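Local structure of cysteine desulfurase (Fervidobacterium islandicum, 6A6E) at residues 13-16 against 17-21; 141-144 against 145-149. The protein probably removes sulfur from L-cysteine as a pyridoxal-5'-phosphate-dependent SufS desulfurase, supplying it for iron-sulfur cluster assembly. All blocks are in the same frame, centred on the assembly; numbering follows the deposited sequence.

Interaction 1 of 2, residues 13-16 against 17-21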
ATOM      1  N   GLU A  13      -7.517 -24.418  27.693  1.00 47.42           N
ATOM      2  CA  GLU A  13      -8.509 -23.380  27.506  1.00 47.27           C
ATOM      3  C   GLU A  13      -7.995 -22.116  26.758  1.00 42.00           C
ATOM      4  O   GLU A  13      -8.719 -21.563  25.956  1.00 38.22           O
ATOM      5  CB  GLU A  13      -9.034 -22.925  28.863  1.00 53.33           C
ATOM      6  CG  GLU A  13     -10.130 -21.851  28.773  1.00 55.43           C
ATOM      7  CD  GLU A  13     -10.144 -20.871  29.946  1.00 65.52           C
ATOM      8  OE1 GLU A  13      -9.373 -21.055  30.928  1.00 66.11           O
ATOM      9  OE2 GLU A  13     -10.945 -19.905  29.886  1.00 68.91           O
ATOM     10  N   GLU A  14      -6.822 -21.598  27.121  1.00 41.68           N
ATOM     11  CA  GLU A  14      -6.287 -20.427  26.440  1.00 46.07           C
ATOM     12  C   GLU A  14      -6.100 -20.794  24.974  1.00 40.27           C
ATOM     13  O   GLU A  14      -6.421 -20.034  24.099  1.00 36.35           O
ATOM     14  CB  GLU A  14      -4.904 -20.058  26.944  1.00 49.32           C
ATOM     15  CG  GLU A  14      -4.785 -19.410  28.301  1.00 54.12           C
ATOM     16  CD  GLU A  14      -3.335 -19.446  28.782  1.00 57.99           C
ATOM     17  OE1 GLU A  14      -2.785 -20.556  29.018  1.00 55.26           O
ATOM     18  OE2 GLU A  14      -2.716 -18.370  28.897  1.00 64.13           O
ATOM     19  N   PHE A  15      -5.521 -21.962  24.733  1.00 38.17           N
ATOM     20  CA  PHE A  15      -5.163 -22.366  23.413  1.00 38.21           C
ATOM     21  C   PHE A  15      -6.417 -22.598  22.599  1.00 40.14           C
ATOM     22  O   PHE A  15      -6.537 -22.186  21.421  1.00 30.19           O
ATOM     23  CB  PHE A  15      -4.286 -23.604  23.450  1.00 44.11           C
ATOM     24  CG  PHE A  15      -3.564 -23.859  22.158  1.00 51.08           C
ATOM     25  CD1 PHE A  15      -2.904 -22.838  21.499  1.00 52.65           C
ATOM     26  CD2 PHE A  15      -3.532 -25.121  21.601  1.00 64.17           C
ATOM     27  CE1 PHE A  15      -2.239 -23.072  20.306  1.00 54.34           C
ATOM     28  CE2 PHE A  15      -2.859 -25.362  20.414  1.00 61.81           C
ATOM     29  CZ  PHE A  15      -2.214 -24.332  19.772  1.00 56.54           C
ATOM     30  N   SER A  16      -7.388 -23.206  23.233  1.00 34.02           N
ATOM     31  CA  SER A  16      -8.634 -23.428  22.568  1.00 39.00           C
ATOM     32  C   SER A  16      -9.316 -22.105  22.149  1.00 36.87           C
ATOM     33  O   SER A  16      -9.939 -22.014  21.081  1.00 33.17           O
ATOM     34  CB  SER A  16      -9.574 -24.230  23.479  1.00 40.25           C
ATOM     35  OG  SER A  16     -10.767 -24.398  22.783  1.00 42.63           O
ATOM     36  N   ASN A  17      -9.233 -21.120  23.029  1.00 36.01           N
ATOM     37  CA  ASN A  17      -9.717 -19.765  22.768  1.00 36.32           C
ATOM     38  C   ASN A  17      -8.992 -19.089  21.588  1.00 33.26           C
ATOM     39  O   ASN A  17      -9.627 -18.444  20.735  1.00 33.12           O
ATOM     40  CB  ASN A  17      -9.497 -18.889  24.002  1.00 40.14           C
ATOM     41  CG  ASN A  17     -10.576 -19.065  25.035  1.00 45.90           C
ATOM     42  OD1 ASN A  17     -11.652 -19.563  24.743  1.00 47.03           O
ATOM     43  ND2 ASN A  17     -10.282 -18.658  26.256  1.00 42.03           N
ATOM     44  N   ILE A  18      -7.669 -19.236  21.564  1.00 29.02           N
ATOM     45  CA  ILE A  18      -6.886 -18.768  20.430  1.00 28.67           C
ATOM     46  C   ILE A  18      -7.361 -19.373  19.114  1.00 31.37           C
ATOM     47  O   ILE A  18      -7.738 -18.632  18.204  1.00 28.21           O
ATOM     48  CB  ILE A  18      -5.412 -18.976  20.679  1.00 26.46           C
ATOM     49  CG1 ILE A  18      -4.994 -18.055  21.833  1.00 25.28           C
ATOM     50  CG2 ILE A  18      -4.615 -18.713  19.401  1.00 27.16           C
ATOM     51  CD1 ILE A  18      -3.626 -18.398  22.441  1.00 24.84           C
ATOM     52  N   LEU A  19      -7.418 -20.707  19.012  1.00 27.93           N
ATOM     53  CA  LEU A  19      -7.864 -21.322  17.795  1.00 27.41           C
ATOM     54  C   LEU A  19      -9.249 -20.839  17.392  1.00 28.77           C
ATOM     55  O   LEU A  19      -9.545 -20.665  16.178  1.00 27.60           O
ATOM     56  CB  LEU A  19      -7.840 -22.859  17.907  1.00 31.26           C
ATOM     57  CG  LEU A  19      -6.568 -23.678  17.631  1.00 34.21           C
ATOM     58  CD1 LEU A  19      -5.280 -22.950  17.904  1.00 36.95           C
ATOM     59  CD2 LEU A  19      -6.619 -24.981  18.444  1.00 39.73           C
ATOM     60  N   ASN A  20     -10.122 -20.592  18.361  1.00 26.79           N
ATOM     61  CA  ASN A  20     -11.453 -20.133  17.966  1.00 30.14           C
ATOM     62  C   ASN A  20     -11.452 -18.705  17.365  1.00 26.33           C
ATOM     63  O   ASN A  20     -12.414 -18.299  16.778  1.00 25.62           O
ATOM     64  CB  ASN A  20     -12.460 -20.248  19.135  1.00 34.33           C
ATOM     65  CG  ASN A  20     -13.000 -21.690  19.314  1.00 46.21           C
ATOM     66  OD1 ASN A  20     -12.917 -22.548  18.390  1.00 47.80           O
ATOM     67  ND2 ASN A  20     -13.551 -21.973  20.524  1.00 45.88           N
ATOM     68  N   ASP A  21     -10.372 -17.954  17.546  1.00 27.36           N
ATOM     69  CA  ASP A  21     -10.233 -16.604  16.964  1.00 27.49           C
ATOM     70  C   ASP A  21     -10.041 -16.655  15.431  1.00 27.03           C
ATOM     71  O   ASP A  21     -10.200 -15.620  14.793  1.00 29.77           O
ATOM     72  CB  ASP A  21      -9.031 -15.886  17.581  1.00 26.46           C
ATOM     73  CG  ASP A  21      -9.268 -15.449  19.010  1.00 27.82           C
ATOM     74  OD1 ASP A  21     -10.403 -15.078  19.270  1.00 27.83           O
ATOM     75  OD2 ASP A  21      -8.311 -15.411  19.816  1.00 25.21           O
TER
HETATM   76  O   HOH W   1     -10.759 -24.675  19.459  1.00 55.61           O

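Interaction 2 of 2, residues 141-144 against 145-149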
ATOM      1  N   VAL A 141      20.719  -5.678  -6.877  1.00 20.01           N
ATOM      2  CA  VAL A 141      21.374  -6.148  -8.093  1.00 20.10           C
ATOM      3  C   VAL A 141      20.922  -5.312  -9.279  1.00 22.21           C
ATOM      4  O   VAL A 141      21.753  -4.802 -10.040  1.00 20.72           O
ATOM      5  CB  VAL A 141      21.059  -7.606  -8.340  1.00 22.03           C
ATOM      6  CG1 VAL A 141      21.479  -8.041  -9.723  1.00 24.41           C
ATOM      7  CG2 VAL A 141      21.654  -8.464  -7.221  1.00 24.72           C
ATOM      8  N   ARG A 142      19.622  -5.063  -9.422  1.00 21.10           N
ATOM      9  CA  ARG A 142      19.173  -4.223 -10.522  1.00 19.62           C
ATOM     10  C   ARG A 142      19.579  -2.747 -10.388  1.00 21.66           C
ATOM     11  O   ARG A 142      20.049  -2.124 -11.357  1.00 21.77           O
ATOM     12  CB  ARG A 142      17.660  -4.277 -10.723  1.00 21.97           C
ATOM     13  CG  ARG A 142      17.185  -3.473 -11.964  1.00 22.43           C
ATOM     14  CD  ARG A 142      17.825  -4.016 -13.249  1.00 22.91           C
ATOM     15  NE  ARG A 142      17.258  -3.438 -14.441  1.00 24.14           N
ATOM     16  CZ  ARG A 142      17.467  -3.909 -15.678  1.00 27.62           C
ATOM     17  NH1 ARG A 142      18.305  -4.916 -15.919  1.00 27.29           N
ATOM     18  NH2 ARG A 142      16.814  -3.378 -16.690  1.00 25.36           N
ATOM     19  N   LEU A 143      19.380  -2.151  -9.221  1.00 20.12           N
ATOM     20  CA  LEU A 143      19.747  -0.771  -9.109  1.00 20.26           C
ATOM     21  C   LEU A 143      21.273  -0.486  -9.151  1.00 22.99           C
ATOM     22  O   LEU A 143      21.660   0.662  -9.500  1.00 21.93           O
ATOM     23  CB  LEU A 143      19.068  -0.043  -7.968  1.00 20.41           C
ATOM     24  CG  LEU A 143      17.541   0.152  -8.088  1.00 18.77           C
ATOM     25  CD1 LEU A 143      17.018   0.572  -6.736  1.00 20.32           C
ATOM     26  CD2 LEU A 143      17.165   1.151  -9.142  1.00 19.10           C
ATOM     27  N   SER A 144      22.108  -1.509  -8.907  1.00 24.17           N
ATOM     28  CA  SER A 144      23.585  -1.342  -9.086  1.00 25.39           C
ATOM     29  C   SER A 144      23.889  -0.919 -10.545  1.00 28.26           C
ATOM     30  O   SER A 144      24.784  -0.117 -10.786  1.00 31.60           O
ATOM     31  CB  SER A 144      24.343  -2.585  -8.697  1.00 23.53           C
ATOM     32  OG  SER A 144      24.154  -3.643  -9.638  1.00 24.57           O
ATOM     33  N   LYS A 145      23.055  -1.361 -11.484  1.00 28.85           N
ATOM     34  CA  LYS A 145      23.215  -0.991 -12.889  1.00 30.84           C
ATOM     35  C   LYS A 145      22.866   0.463 -13.174  1.00 28.85           C
ATOM     36  O   LYS A 145      23.320   0.954 -14.152  1.00 31.83           O
ATOM     37  CB  LYS A 145      22.417  -1.892 -13.798  1.00 32.13           C
ATOM     38  CG  LYS A 145      22.530  -3.372 -13.460  1.00 37.69           C
ATOM     39  CD  LYS A 145      23.844  -4.012 -13.871  1.00 41.09           C
ATOM     40  CE  LYS A 145      24.069  -5.325 -13.138  1.00 42.85           C
ATOM     41  NZ  LYS A 145      23.107  -6.442 -13.413  1.00 46.45           N
ATOM     42  N   PHE A 146      22.097   1.151 -12.330  1.00 27.27           N
ATOM     43  CA  PHE A 146      21.735   2.553 -12.533  1.00 27.55           C
ATOM     44  C   PHE A 146      22.594   3.468 -11.680  1.00 29.99           C
ATOM     45  O   PHE A 146      22.854   4.587 -12.076  1.00 34.22           O
ATOM     46  CB  PHE A 146      20.223   2.849 -12.220  1.00 26.58           C
ATOM     47  CG  PHE A 146      19.263   2.222 -13.201  1.00 25.29           C
ATOM     48  CD1 PHE A 146      18.901   0.908 -13.075  1.00 26.98           C
ATOM     49  CD2 PHE A 146      18.786   2.932 -14.280  1.00 25.64           C
ATOM     50  CE1 PHE A 146      18.075   0.283 -13.984  1.00 26.77           C
ATOM     51  CE2 PHE A 146      17.945   2.321 -15.219  1.00 26.13           C
ATOM     52  CZ  PHE A 146      17.599   0.996 -15.070  1.00 26.67           C
ATOM     53  N   TYR A 147      22.951   3.057 -10.465  1.00 29.93           N
ATOM     54  CA  TYR A 147      23.654   3.945  -9.592  1.00 30.25           C
ATOM     55  C   TYR A 147      25.167   3.622  -9.492  1.00 31.20           C
ATOM     56  O   TYR A 147      25.888   4.407  -8.916  1.00 35.71           O
ATOM     57  CB  TYR A 147      23.020   3.988  -8.207  1.00 33.62           C
ATOM     58  CG  TYR A 147      21.581   4.550  -8.081  1.00 37.40           C
ATOM     59  CD1 TYR A 147      21.256   5.896  -8.346  1.00 36.79           C
ATOM     60  CD2 TYR A 147      20.566   3.728  -7.632  1.00 34.33           C
ATOM     61  CE1 TYR A 147      19.939   6.358  -8.188  1.00 39.85           C
ATOM     62  CE2 TYR A 147      19.288   4.177  -7.459  1.00 37.92           C
ATOM     63  CZ  TYR A 147      18.946   5.476  -7.745  1.00 41.63           C
ATOM     64  OH  TYR A 147      17.589   5.806  -7.522  1.00 40.58           O
ATOM     65  N   GLY A 148      25.602   2.477 -10.001  1.00 31.14           N
ATOM     66  CA  GLY A 148      27.016   2.082 -10.042  1.00 32.29           C
ATOM     67  C   GLY A 148      27.660   1.385  -8.842  1.00 35.46           C
ATOM     68  O   GLY A 148      28.875   1.089  -8.886  1.00 35.00           O
ATOM     69  N   PHE A 149      26.907   1.113  -7.761  1.00 29.51           N
ATOM     70  CA  PHE A 149      27.532   0.476  -6.587  1.00 26.78           C
ATOM     71  C   PHE A 149      27.732  -0.976  -6.958  1.00 26.56           C
ATOM     72  O   PHE A 149      27.209  -1.404  -7.962  1.00 25.18           O
ATOM     73  CB  PHE A 149      26.716   0.637  -5.295  1.00 25.57           C
ATOM     74  CG  PHE A 149      25.262   0.229  -5.424  1.00 23.31           C
ATOM     75  CD1 PHE A 149      24.886  -1.064  -5.187  1.00 24.63           C
ATOM     76  CD2 PHE A 149      24.293   1.147  -5.788  1.00 24.50           C
ATOM     77  CE1 PHE A 149      23.563  -1.458  -5.278  1.00 24.07           C
ATOM     78  CE2 PHE A 149      22.940   0.771  -5.849  1.00 23.69           C
ATOM     79  CZ  PHE A 149      22.593  -0.533  -5.624  1.00 22.69           C
TER
HETATM   80  O   HOH W   2      20.109  -6.865 -13.892  1.00 14.12           O

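Interaction 1 of 2, residues 13-16 against 17-21
L19 lays its CD1 methyl over one face of the F15 ring, one helical turn back along the same helix. The carbon stands 4.0 Å from the centroid of the F15 ring and 20° off its normal, which makes this a CH-pi contact; CD1 is displaced toward the rim and comes closest to CZ of F15. The first torsion of F15 (chi1 -164°) sets CG opposite the backbone N and beside the carbonyl carbon, and the ring, though its CB starts out away from 17-21, bends back far enough for the methyl to reach it. The backbone between the two is tied by L19 N to F15 O at 3.0 Å. Its neighbours N17 N to E13 O and I18 N to E14 O, the latter 2.9 Å, continue the i to i+4 pattern of the alpha helix 12-20, a short N-terminal helix. N20 N to S16 O (3.1 Å) follows the same pattern, and D21 N bonds to I18 O at 2.8 Å and weakly to N17 O. S16 O has a second donor in a water, which also gives a weak bond to N20 OD1 and so links backbone and side chain. On the polar side, E13 and N17 run alongside each other with carboxylate and amide planes 70° apart, and E13 OE2 stays 3.9 Å from N17 ND2, too far for a hydrogen bond. Further out, the F15 ring meets H314, with M5 touching both F15 and L19, while I18 packs on Y302 and I306 of helix 290-306. E14 accepts from S11 N through OE1 and forms a salt bridge to K310 through OE2.

Interaction 2 of 2, residues 141-144 against 145-149
S144 and F149 meet through a CH-pi contact at the C-terminal end of helix 138-147: CA of S144 sits over the centre of the F149 ring, 3.8 Å from its centroid and 14° off the normal. The chain turns back at G148, whose positive phi of 86° favours glycine, and chi1 of F149 (51°) holds CG between its own N and carbonyl carbon, which brings one face of the ring against S144 CA. Apolar contacts extend this packing, L143 CB lying 4.3 Å from F149 CZ and L143 CD2 4.1 Å from Y147 CE2, with V111 of helix 103-116 touching both L143 and F149. Replacing F149 by an alanine would remove the ring and is likely to open a gap beside S144 and L143, with the returning chain less firmly held.

Among the hydrogen bonds, L143 O takes two donors: Y147 N nearly in line with the carbonyl, and F146 N from above its plane, both at 2.9 Å. G148 N closes on S144 O at 2.8 Å, and S144 OG turns back to V141 O at 2.7 Å.

The charged groups face the second subunit. R142 NE approaches the edge of the F146 ring, 3.8 Å from CE1, while NH2 forms a salt bridge to E257 of the second subunit. K145 NZ donates to the backbone O of E272 of that subunit and, like R142 NH1 through a weak bond, to a shared water. With R142 NH1 and K145 NZ 5.6 Å apart, the shared water and E257 probably ease the repulsion between these like charges.

Interaction 1 comes first along the chain and closes before interaction 2 opens. Their centres are 49 Å apart and their nearest atoms about 38 Å, on opposite sides of the chain's centre, so neither touches the other. They share no helix. Interaction 1 lies on the N-terminal helix 12-20, which packs against helix 290-306 of its own chain. Interaction 2 lies on helix 138-147, the crossover of a beta-alpha-beta unit between the parallel strands 125-129 and 150-154 of the seven-stranded sheet, the latter at its edge. The second subunit touches 141-149 but not 13-21, which places interaction 2 alone of the pair at the dimer interface.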